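Local coordinates for oxidoreductase (Listeria innocua, PDB 3E18), which binds NAD in a Rossmann fold and is probably an NAD-dependent dehydrogenase of the GFO/IDH/MocA family, its substrate and physiological role unknown, at residues G14-G17 with S18-T22; V35-L39 with A40-E44; T73-D76 with S77-E80. All coordinates share one frame; numbering follows the deposited sequence.

In the fold
All three contacts are local strand-to-helix turns of the parallel Rossmann sheet, and each touches the same NAD. Contacts 1 and 2 touch; the nearest atoms of contact 3 are about 6 Å from contact 2 and 7 Å from contact 1. Backbone amides hold the pyrophosphate in contact 1, a carboxylate and an ammonium the adenosine ribose in contact 2. In contact 3, Asn75 OD1 and the His78 edge meet O3D of the nicotinamide ribose, Thr73 CG2 and Pro74 CD pack on the adenine, and hydroxyls hold the loop itself. Contact 3 is buried and contact 1 partly so; contact 2 is the most peripheral, its centre about 28 Å from the chain's centre, half its touching residues exposed.

Contact 1 (G14-G17 with S18-T22); sequences GGMG and SYHVT. With NAD (nicotinamide-adenine-dinucleotide), chain E.
Met16 and His20, one helical turn apart, set their side chains across each other at a slant, Met16 CG lying 3.8 Å from His20 CD2. Met16 leaves the backbone with CG anti to N (chi1 -161°) and bends at the next bond, which carries SD over one face of the nicotinamide, 3.7 Å from NAD C4N. From there the sulfur also makes a Met-aromatic contact at the edge of the Tyr19 ring, 4.0 Å from Tyr19 CD2. A long, flexible thioether suits a place between a cofactor ring and two aromatic residues. The His20 ring turns its edge to the Met16 carbonyl, while its nitrogens bond to Tyr308 and to Glu95, itself an NAD-binding residue. Ser18 folds back over the first turn: its OG lies 2.8 Å from Gly14 O and 3.0 Å from Gly15 O, and its N bonds to Gly14 O. Gly14, having no side chain, lets NAD O5B come close to its CA. Gly15 N reaches NAD O1A at 3.0 Å, and Met16 N reaches NAD O2N at 2.8 Å, almost straight at 178°. This is the glycine-rich turn of a Rossmann fold, where helix 15-25 begins between strands 6-11 and 30-36 of a beta-alpha-beta unit.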
# COMPACT_ATOMS: atom_id res chain seq x y z
N GLY A 14 -30.97 -18.79 -0.12
CA GLY A 14 -30.84 -17.37 0.19
C GLY A 14 -30.42 -16.62 -1.05
O GLY A 14 -30.73 -17.05 -2.17
N GLY A 15 -29.70 -15.52 -0.86
CA GLY A 15 -29.20 -14.70 -1.96
C GLY A 15 -28.45 -15.47 -3.04
O GLY A 15 -28.81 -15.43 -4.22
N MET A 16 -27.41 -16.19 -2.63
CA MET A 16 -26.57 -16.91 -3.58
C MET A 16 -27.18 -18.24 -4.02
O MET A 16 -27.07 -18.63 -5.18
CB MET A 16 -25.18 -17.14 -2.98
CG MET A 16 -24.10 -17.45 -4.01
SD MET A 16 -23.92 -16.24 -5.36
CE MET A 16 -22.76 -17.11 -6.40
N GLY A 17 -27.83 -18.92 -3.08
CA GLY A 17 -28.49 -20.19 -3.36
C GLY A 17 -29.56 -20.05 -4.42
O GLY A 17 -29.64 -20.89 -5.33
N SER A 18 -30.36 -18.99 -4.34
CA SER A 18 -31.36 -18.73 -5.37
C SER A 18 -30.70 -18.42 -6.72
O SER A 18 -31.25 -18.77 -7.76
CB SER A 18 -32.32 -17.60 -4.97
OG SER A 18 -31.63 -16.39 -4.77
N TYR A 19 -29.52 -17.80 -6.70
CA TYR A 19 -28.79 -17.48 -7.92
C TYR A 19 -28.16 -18.72 -8.55
O TYR A 19 -27.99 -18.79 -9.78
CB TYR A 19 -27.75 -16.37 -7.67
CG TYR A 19 -26.99 -15.95 -8.92
CD1 TYR A 19 -27.67 -15.49 -10.06
CD2 TYR A 19 -25.60 -16.01 -8.97
CE1 TYR A 19 -26.98 -15.11 -11.21
CE2 TYR A 19 -24.90 -15.61 -10.12
CZ TYR A 19 -25.60 -15.17 -11.23
OH TYR A 19 -24.91 -14.78 -12.37
N HIS A 20 -27.84 -19.71 -7.72
CA HIS A 20 -27.28 -20.97 -8.22
C HIS A 20 -28.26 -21.78 -9.07
O HIS A 20 -27.84 -22.62 -9.88
CB HIS A 20 -26.79 -21.81 -7.06
CG HIS A 20 -25.37 -21.55 -6.69
ND1 HIS A 20 -24.32 -22.15 -7.36
CD2 HIS A 20 -24.81 -20.75 -5.76
CE1 HIS A 20 -23.18 -21.75 -6.83
NE2 HIS A 20 -23.45 -20.89 -5.86
N VAL A 21 -29.55 -21.52 -8.89
CA VAL A 21 -30.58 -22.06 -9.78
C VAL A 21 -30.26 -21.65 -11.22
O VAL A 21 -30.12 -22.51 -12.08
CB VAL A 21 -32.01 -21.60 -9.37
CG1 VAL A 21 -33.04 -22.07 -10.38
CG2 VAL A 21 -32.36 -22.14 -7.98
N THR A 22 -30.08 -20.34 -11.44
CA THR A 22 -29.69 -19.80 -12.74
C THR A 22 -28.34 -20.33 -13.24
O THR A 22 -28.22 -20.72 -14.40
CB THR A 22 -29.69 -18.25 -12.72
OG1 THR A 22 -30.91 -17.79 -12.13
CG2 THR A 22 -29.59 -17.69 -14.13
PA NAD E . -28.21 -15.79 2.95
O1A NAD E . -28.79 -14.84 1.97
O2A NAD E . -28.38 -15.39 4.36
O5B NAD E . -28.81 -17.26 2.71
C5B NAD E . -28.42 -18.40 3.45
C4B NAD E . -29.61 -19.36 3.45
O4B NAD E . -29.26 -20.59 4.06
C3B NAD E . -30.78 -18.78 4.25
O3B NAD E . -31.94 -18.81 3.45
C2B NAD E . -30.91 -19.71 5.43
O2B NAD E . -32.25 -19.86 5.86
C1B NAD E . -30.32 -21.00 4.90
N9A NAD E . -29.81 -21.89 5.95
C8A NAD E . -29.17 -21.53 7.12
N7A NAD E . -28.85 -22.66 7.79
C5A NAD E . -29.27 -23.73 7.07
C6A NAD E . -29.22 -25.10 7.30
N6A NAD E . -28.49 -25.56 8.32
N1A NAD E . -29.76 -25.97 6.36
C2A NAD E . -30.35 -25.48 5.21
N3A NAD E . -30.41 -24.12 5.00
C4A NAD E . -29.88 -23.26 5.91
O3 NAD E . -26.63 -15.99 2.62
PN NAD E . -25.96 -15.76 1.20
O1N NAD E . -25.53 -14.34 1.07
O2N NAD E . -26.77 -16.39 0.13
O5D NAD E . -24.58 -16.62 1.36
C5D NAD E . -24.57 -18.01 1.61
C4D NAD E . -23.18 -18.59 1.25
O4D NAD E . -22.82 -18.18 -0.06
C3D NAD E . -22.07 -18.09 2.15
O3D NAD E . -21.10 -19.12 2.30
C2D NAD E . -21.42 -16.96 1.39
O2D NAD E . -20.05 -16.87 1.70
C1D NAD E . -21.63 -17.40 -0.05
N1N NAD E . -21.68 -16.31 -1.07
C2N NAD E . -20.80 -16.41 -2.11
C3N NAD E . -20.76 -15.45 -3.12
C7N NAD E . -19.93 -15.74 -4.34
O7N NAD E . -19.72 -14.71 -5.27
N7N NAD E . -19.43 -16.96 -4.54
C4N NAD E . -21.66 -14.38 -3.09
C5N NAD E . -22.58 -14.30 -2.03
C6N NAD E . -22.58 -15.27 -1.03

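Contact 2 (V35-L39 with A40-E44); sequences VFDIL and AEKRE. With NAD (nicotinamide-adenine-dinucleotide), chain E.
The acidic residue that follows the second strand of a Rossmann fold, and reads the adenosine ribose of NAD, is here Asp37, with Lys42 crossing it obliquely from the first turns of the next helix. Both carboxylate oxygens of Asp37 accept from the sugar: NAD O2B donates to Asp37 OD1 and NAD O3B to Asp37 OD2, each at 2.8 Å. Two backbone amides hold the carboxylate. Leu39 N bonds to the anti lone pair of Asp37 OD1 at 2.9 Å, closing an Asx turn, and Tyr13 N bonds to Asp37 OD2. A short acidic side chain suits this place because it can accept from both hydroxyls and both amides.

Lys42 rests CB against Asp37 CG, at 3.5 Å, then bends at three successive bonds so that NZ donates to NAD O3B at 2.7 Å. Lys42 NZ stays 4.8 Å from Asp37 OD2, and NAD O3B stands between them, bonded to both. Leu39 runs alongside the lysine, with CD1 against CE, and brings CG up to NAD O2B.

The Arg43 side chain bends at chi3 and runs back to the carbonyls of Asp37 and Ile38. NH1 meets Asp37 O at 2.8 Å, in the carbonyl plane and close to the guanidinium plane, and makes a weaker bond to Ile38 O. The guanidinium lies alongside the Phe36 ring, their planes nearly parallel, with NH1 beside CE1. Phe36 and the branched Ile38 offer carbon to the adenine, Ile38 CG2 lying 3.6 Å from NAD C4A.

Arg43 N bonds to the carbonyl oxygen of Leu39, which stands at the N-cap position of helix 40-47. Strand 30-36, at the edge of the parallel sheet, leads into this turn, and Phe36 packs against helix 57-62.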
# COMPACT_ATOMS: atom_id res chain seq x y z
N VAL A 35 -34.87 -28.00 -4.03
CA VAL A 35 -34.38 -27.04 -3.05
C VAL A 35 -34.70 -27.48 -1.62
O VAL A 35 -35.81 -27.93 -1.34
CB VAL A 35 -35.03 -25.63 -3.29
CG1 VAL A 35 -34.76 -24.70 -2.13
CG2 VAL A 35 -34.55 -25.01 -4.59
N PHE A 36 -33.72 -27.35 -0.73
CA PHE A 36 -34.00 -27.36 0.70
C PHE A 36 -33.51 -26.09 1.38
O PHE A 36 -32.41 -25.60 1.10
CB PHE A 36 -33.39 -28.59 1.40
CG PHE A 36 -33.58 -28.57 2.89
CD1 PHE A 36 -34.86 -28.75 3.44
CD2 PHE A 36 -32.51 -28.33 3.75
CE1 PHE A 36 -35.05 -28.70 4.82
CE2 PHE A 36 -32.70 -28.29 5.13
CZ PHE A 36 -33.97 -28.47 5.66
N ASP A 37 -34.33 -25.56 2.28
CA ASP A 37 -33.90 -24.51 3.20
C ASP A 37 -34.46 -24.83 4.58
O ASP A 37 -35.51 -25.46 4.70
CB ASP A 37 -34.35 -23.13 2.72
CG ASP A 37 -33.59 -21.99 3.39
OD1 ASP A 37 -33.82 -21.73 4.59
OD2 ASP A 37 -32.78 -21.33 2.71
N ILE A 38 -33.74 -24.41 5.62
CA ILE A 38 -34.18 -24.67 6.99
C ILE A 38 -35.42 -23.83 7.38
O ILE A 38 -36.21 -24.25 8.22
CB ILE A 38 -33.00 -24.50 7.99
CG1 ILE A 38 -33.29 -25.26 9.30
CG2 ILE A 38 -32.64 -23.03 8.20
CD1 ILE A 38 -32.06 -25.52 10.15
N LEU A 39 -35.59 -22.68 6.75
CA LEU A 39 -36.78 -21.85 6.99
C LEU A 39 -37.91 -22.21 6.03
O LEU A 39 -37.70 -22.35 4.83
CB LEU A 39 -36.44 -20.36 6.87
CG LEU A 39 -35.39 -19.75 7.82
CD1 LEU A 39 -35.22 -18.29 7.50
CD2 LEU A 39 -35.76 -19.92 9.30
N ALA A 40 -39.11 -22.37 6.59
CA ALA A 40 -40.32 -22.64 5.81
C ALA A 40 -40.66 -21.51 4.84
O ALA A 40 -41.16 -21.76 3.75
CB ALA A 40 -41.49 -22.92 6.74
N GLU A 41 -40.37 -20.28 5.26
CA GLU A 41 -40.47 -19.07 4.43
C GLU A 41 -39.68 -19.19 3.12
O GLU A 41 -40.18 -18.85 2.03
CB GLU A 41 -39.96 -17.87 5.24
CG GLU A 41 -39.77 -16.56 4.45
CD GLU A 41 -38.62 -15.70 4.99
OE1 GLU A 41 -38.25 -15.86 6.18
OE2 GLU A 41 -38.09 -14.87 4.21
N LYS A 42 -38.45 -19.67 3.22
CA LYS A 42 -37.61 -19.82 2.06
C LYS A 42 -37.97 -21.03 1.20
O LYS A 42 -37.76 -21.01 -0.01
CB LYS A 42 -36.14 -19.83 2.46
CG LYS A 42 -35.44 -18.51 2.11
CD LYS A 42 -35.82 -17.36 3.02
CE LYS A 42 -34.71 -17.06 4.03
NZ LYS A 42 -33.44 -16.58 3.41
N ARG A 43 -38.52 -22.06 1.82
CA ARG A 43 -39.02 -23.22 1.09
C ARG A 43 -40.25 -22.85 0.25
O ARG A 43 -40.37 -23.29 -0.90
CB ARG A 43 -39.33 -24.38 2.03
CG ARG A 43 -38.08 -25.06 2.62
CD ARG A 43 -38.39 -26.44 3.20
NE ARG A 43 -39.42 -26.42 4.23
CZ ARG A 43 -39.18 -26.25 5.54
NH1 ARG A 43 -37.94 -26.10 5.98
NH2 ARG A 43 -40.20 -26.25 6.40
N GLU A 44 -41.14 -22.04 0.83
CA GLU A 44 -42.31 -21.51 0.13
C GLU A 44 -41.89 -20.65 -1.05
O GLU A 44 -42.45 -20.78 -2.15
CB GLU A 44 -43.16 -20.65 1.07
CG GLU A 44 -43.94 -21.40 2.15
CD GLU A 44 -44.42 -20.49 3.29
OE1 GLU A 44 -44.79 -21.02 4.37
OE2 GLU A 44 -44.42 -19.24 3.13
PA NAD E . -28.21 -15.79 2.95
O1A NAD E . -28.79 -14.84 1.97
O2A NAD E . -28.38 -15.39 4.36
O5B NAD E . -28.81 -17.26 2.71
C5B NAD E . -28.42 -18.40 3.45
C4B NAD E . -29.61 -19.36 3.45
O4B NAD E . -29.26 -20.59 4.06
C3B NAD E . -30.78 -18.78 4.25
O3B NAD E . -31.94 -18.81 3.45
C2B NAD E . -30.91 -19.71 5.43
O2B NAD E . -32.25 -19.86 5.86
C1B NAD E . -30.32 -21.00 4.90
N9A NAD E . -29.81 -21.89 5.95
C8A NAD E . -29.17 -21.53 7.12
N7A NAD E . -28.85 -22.66 7.79
C5A NAD E . -29.27 -23.73 7.07
C6A NAD E . -29.22 -25.10 7.30
N6A NAD E . -28.49 -25.56 8.32
N1A NAD E . -29.76 -25.97 6.36
C2A NAD E . -30.35 -25.48 5.21
N3A NAD E . -30.41 -24.12 5.00
C4A NAD E . -29.88 -23.26 5.91
O3 NAD E . -26.63 -15.99 2.62
PN NAD E . -25.96 -15.76 1.20
O1N NAD E . -25.53 -14.34 1.07
O2N NAD E . -26.77 -16.39 0.13
O5D NAD E . -24.58 -16.62 1.36
C5D NAD E . -24.57 -18.01 1.61
C4D NAD E . -23.18 -18.59 1.25
O4D NAD E . -22.82 -18.18 -0.06
C3D NAD E . -22.07 -18.09 2.15
O3D NAD E . -21.10 -19.12 2.30
C2D NAD E . -21.42 -16.96 1.39
O2D NAD E . -20.05 -16.87 1.70
C1D NAD E . -21.63 -17.40 -0.05
N1N NAD E . -21.68 -16.31 -1.07
C2N NAD E . -20.80 -16.41 -2.11
C3N NAD E . -20.76 -15.45 -3.12
C7N NAD E . -19.93 -15.74 -4.34
O7N NAD E . -19.72 -14.71 -5.27
N7N NAD E . -19.43 -16.96 -4.54
C4N NAD E . -21.66 -14.38 -3.09
C5N NAD E . -22.58 -14.30 -2.03
C6N NAD E . -22.58 -15.27 -1.03

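Contact 3 (T73-D76 with S77-E80); sequences TPND and SHKE. With NAD (nicotinamide-adenine-dinucleotide), chain E.
His78 is laid along Asn75 and slides past Thr73, which points the opposite way. With CG anti to its own carbonyl carbon (chi1 -72°), the side chain turns back over the preceding loop. Its CB and CG both lie near Asn75 O, and Asn75 CA sits over the middle of the ring, 3.8 Å from the centroid, in a CH-pi contact. ND1 bonds to Val98 O. On one side of NE2, CD2 lies beside the carbonyl oxygens of Thr73 and Pro74; on the other, His78 CE1 faces Asn75 OD1 and approaches NAD O3D at 3.0 Å. At the tip, His78 NE2 donates to Thr73 O at 2.7 Å, a bond in the ring plane but well above the carbonyl plane. Imidazole suits the site because each nitrogen meets a backbone oxygen and one flat face receives the CA of Asn75.

The Asn75 amide lies beside the ring, its plane turned 71° from it. Its OD1 lies 2.8 Å from the ribose hydroxyl NAD O3D, and its ND2 is bonded to Gly170 O, which fixes the amide's rotation. Ser77 uses OG and N on the same face of the Pro74 carbonyl, OG reaching Pro74 O at 2.9 Å, while Thr73 OG1 lies 2.7 Å from Ser77 OG. The methyl of Thr73, CG2, turns to the adenine, and Pro74 CD packs on NAD C8A at 3.5 Å.

Water joins Asn75 O to Lys79 N at the first turn of the helix. The loop thus passes from strand 68-71, in the middle of the parallel sheet, into helix 78-87.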
# COMPACT_ATOMS: atom_id res chain seq x y z
N THR A 73 -25.32 -22.13 2.43
CA THR A 73 -25.76 -21.72 3.76
C THR A 73 -24.67 -20.82 4.38
O THR A 73 -23.58 -20.73 3.80
CB THR A 73 -25.99 -22.95 4.64
OG1 THR A 73 -24.75 -23.66 4.80
CG2 THR A 73 -27.03 -23.87 4.03
N PRO A 74 -24.95 -20.14 5.51
CA PRO A 74 -23.87 -19.43 6.22
C PRO A 74 -22.65 -20.30 6.55
O PRO A 74 -22.75 -21.53 6.62
CB PRO A 74 -24.56 -18.92 7.49
CG PRO A 74 -25.99 -18.73 7.08
CD PRO A 74 -26.26 -19.89 6.15
N ASN A 75 -21.51 -19.67 6.75
CA ASN A 75 -20.22 -20.37 6.73
C ASN A 75 -20.01 -21.45 7.78
O ASN A 75 -19.28 -22.41 7.54
CB ASN A 75 -19.08 -19.36 6.81
CG ASN A 75 -19.02 -18.47 5.60
OD1 ASN A 75 -19.51 -18.83 4.53
ND2 ASN A 75 -18.42 -17.29 5.76
N ASP A 76 -20.64 -21.29 8.94
CA ASP A 76 -20.46 -22.21 10.06
C ASP A 76 -21.12 -23.57 9.85
O ASP A 76 -20.72 -24.55 10.48
CB ASP A 76 -20.92 -21.57 11.39
CG ASP A 76 -22.40 -21.20 11.39
OD1 ASP A 76 -22.86 -20.46 10.49
OD2 ASP A 76 -23.11 -21.63 12.33
N SER A 77 -22.08 -23.63 8.94
CA SER A 77 -22.78 -24.88 8.66
C SER A 77 -22.21 -25.70 7.49
O SER A 77 -22.67 -26.81 7.25
CB SER A 77 -24.29 -24.62 8.46
OG SER A 77 -24.51 -23.65 7.46
N HIS A 78 -21.21 -25.17 6.77
CA HIS A 78 -20.75 -25.80 5.54
C HIS A 78 -20.19 -27.20 5.77
O HIS A 78 -20.47 -28.11 5.01
CB HIS A 78 -19.66 -24.98 4.85
CG HIS A 78 -20.14 -23.72 4.22
ND1 HIS A 78 -19.27 -22.83 3.62
CD2 HIS A 78 -21.38 -23.18 4.10
CE1 HIS A 78 -19.96 -21.80 3.15
NE2 HIS A 78 -21.24 -21.99 3.43
N LYS A 79 -19.38 -27.34 6.81
CA LYS A 79 -18.63 -28.57 7.04
C LYS A 79 -19.56 -29.76 7.33
O LYS A 79 -19.39 -30.82 6.73
CB LYS A 79 -17.63 -28.38 8.18
CG LYS A 79 -16.76 -29.60 8.49
CD LYS A 79 -16.14 -29.48 9.87
CE LYS A 79 -15.31 -30.71 10.22
NZ LYS A 79 -14.59 -30.58 11.53
N GLU A 80 -20.53 -29.57 8.23
CA GLU A 80 -21.44 -30.65 8.63
C GLU A 80 -22.32 -31.10 7.46
O GLU A 80 -22.49 -32.30 7.25
CB GLU A 80 -22.32 -30.23 9.83
CG GLU A 80 -23.29 -31.32 10.33
CD GLU A 80 -24.11 -30.89 11.55
OE1 GLU A 80 -23.54 -30.71 12.65
OE2 GLU A 80 -25.34 -30.73 11.39
PA NAD E . -28.21 -15.79 2.95
O1A NAD E . -28.79 -14.84 1.97
O2A NAD E . -28.38 -15.39 4.36
O5B NAD E . -28.81 -17.26 2.71
C5B NAD E . -28.42 -18.40 3.45
C4B NAD E . -29.61 -19.36 3.45
O4B NAD E . -29.26 -20.59 4.06
C3B NAD E . -30.78 -18.78 4.25
O3B NAD E . -31.94 -18.81 3.45
C2B NAD E . -30.91 -19.71 5.43
O2B NAD E . -32.25 -19.86 5.86
C1B NAD E . -30.32 -21.00 4.90
N9A NAD E . -29.81 -21.89 5.95
C8A NAD E . -29.17 -21.53 7.12
N7A NAD E . -28.85 -22.66 7.79
C5A NAD E . -29.27 -23.73 7.07
C6A NAD E . -29.22 -25.10 7.30
N6A NAD E . -28.49 -25.56 8.32
N1A NAD E . -29.76 -25.97 6.36
C2A NAD E . -30.35 -25.48 5.21
N3A NAD E . -30.41 -24.12 5.00
C4A NAD E . -29.88 -23.26 5.91
O3 NAD E . -26.63 -15.99 2.62
PN NAD E . -25.96 -15.76 1.20
O1N NAD E . -25.53 -14.34 1.07
O2N NAD E . -26.77 -16.39 0.13
O5D NAD E . -24.58 -16.62 1.36
C5D NAD E . -24.57 -18.01 1.61
C4D NAD E . -23.18 -18.59 1.25
O4D NAD E . -22.82 -18.18 -0.06
C3D NAD E . -22.07 -18.09 2.15
O3D NAD E . -21.10 -19.12 2.30
C2D NAD E . -21.42 -16.96 1.39
O2D NAD E . -20.05 -16.87 1.70
C1D NAD E . -21.63 -17.40 -0.05
N1N NAD E . -21.68 -16.31 -1.07
C2N NAD E . -20.80 -16.41 -2.11
C3N NAD E . -20.76 -15.45 -3.12
C7N NAD E . -19.93 -15.74 -4.34
O7N NAD E . -19.72 -14.71 -5.27
N7N NAD E . -19.43 -16.96 -4.54
C4N NAD E . -21.66 -14.38 -3.09
C5N NAD E . -22.58 -14.30 -2.03
C6N NAD E . -22.58 -15.27 -1.03
O HOH W 1 -18.26 -24.96 8.17
O HOH W 2 -20.69 -27.29 10.24
O HOH W 3 -25.23 -21.61 9.50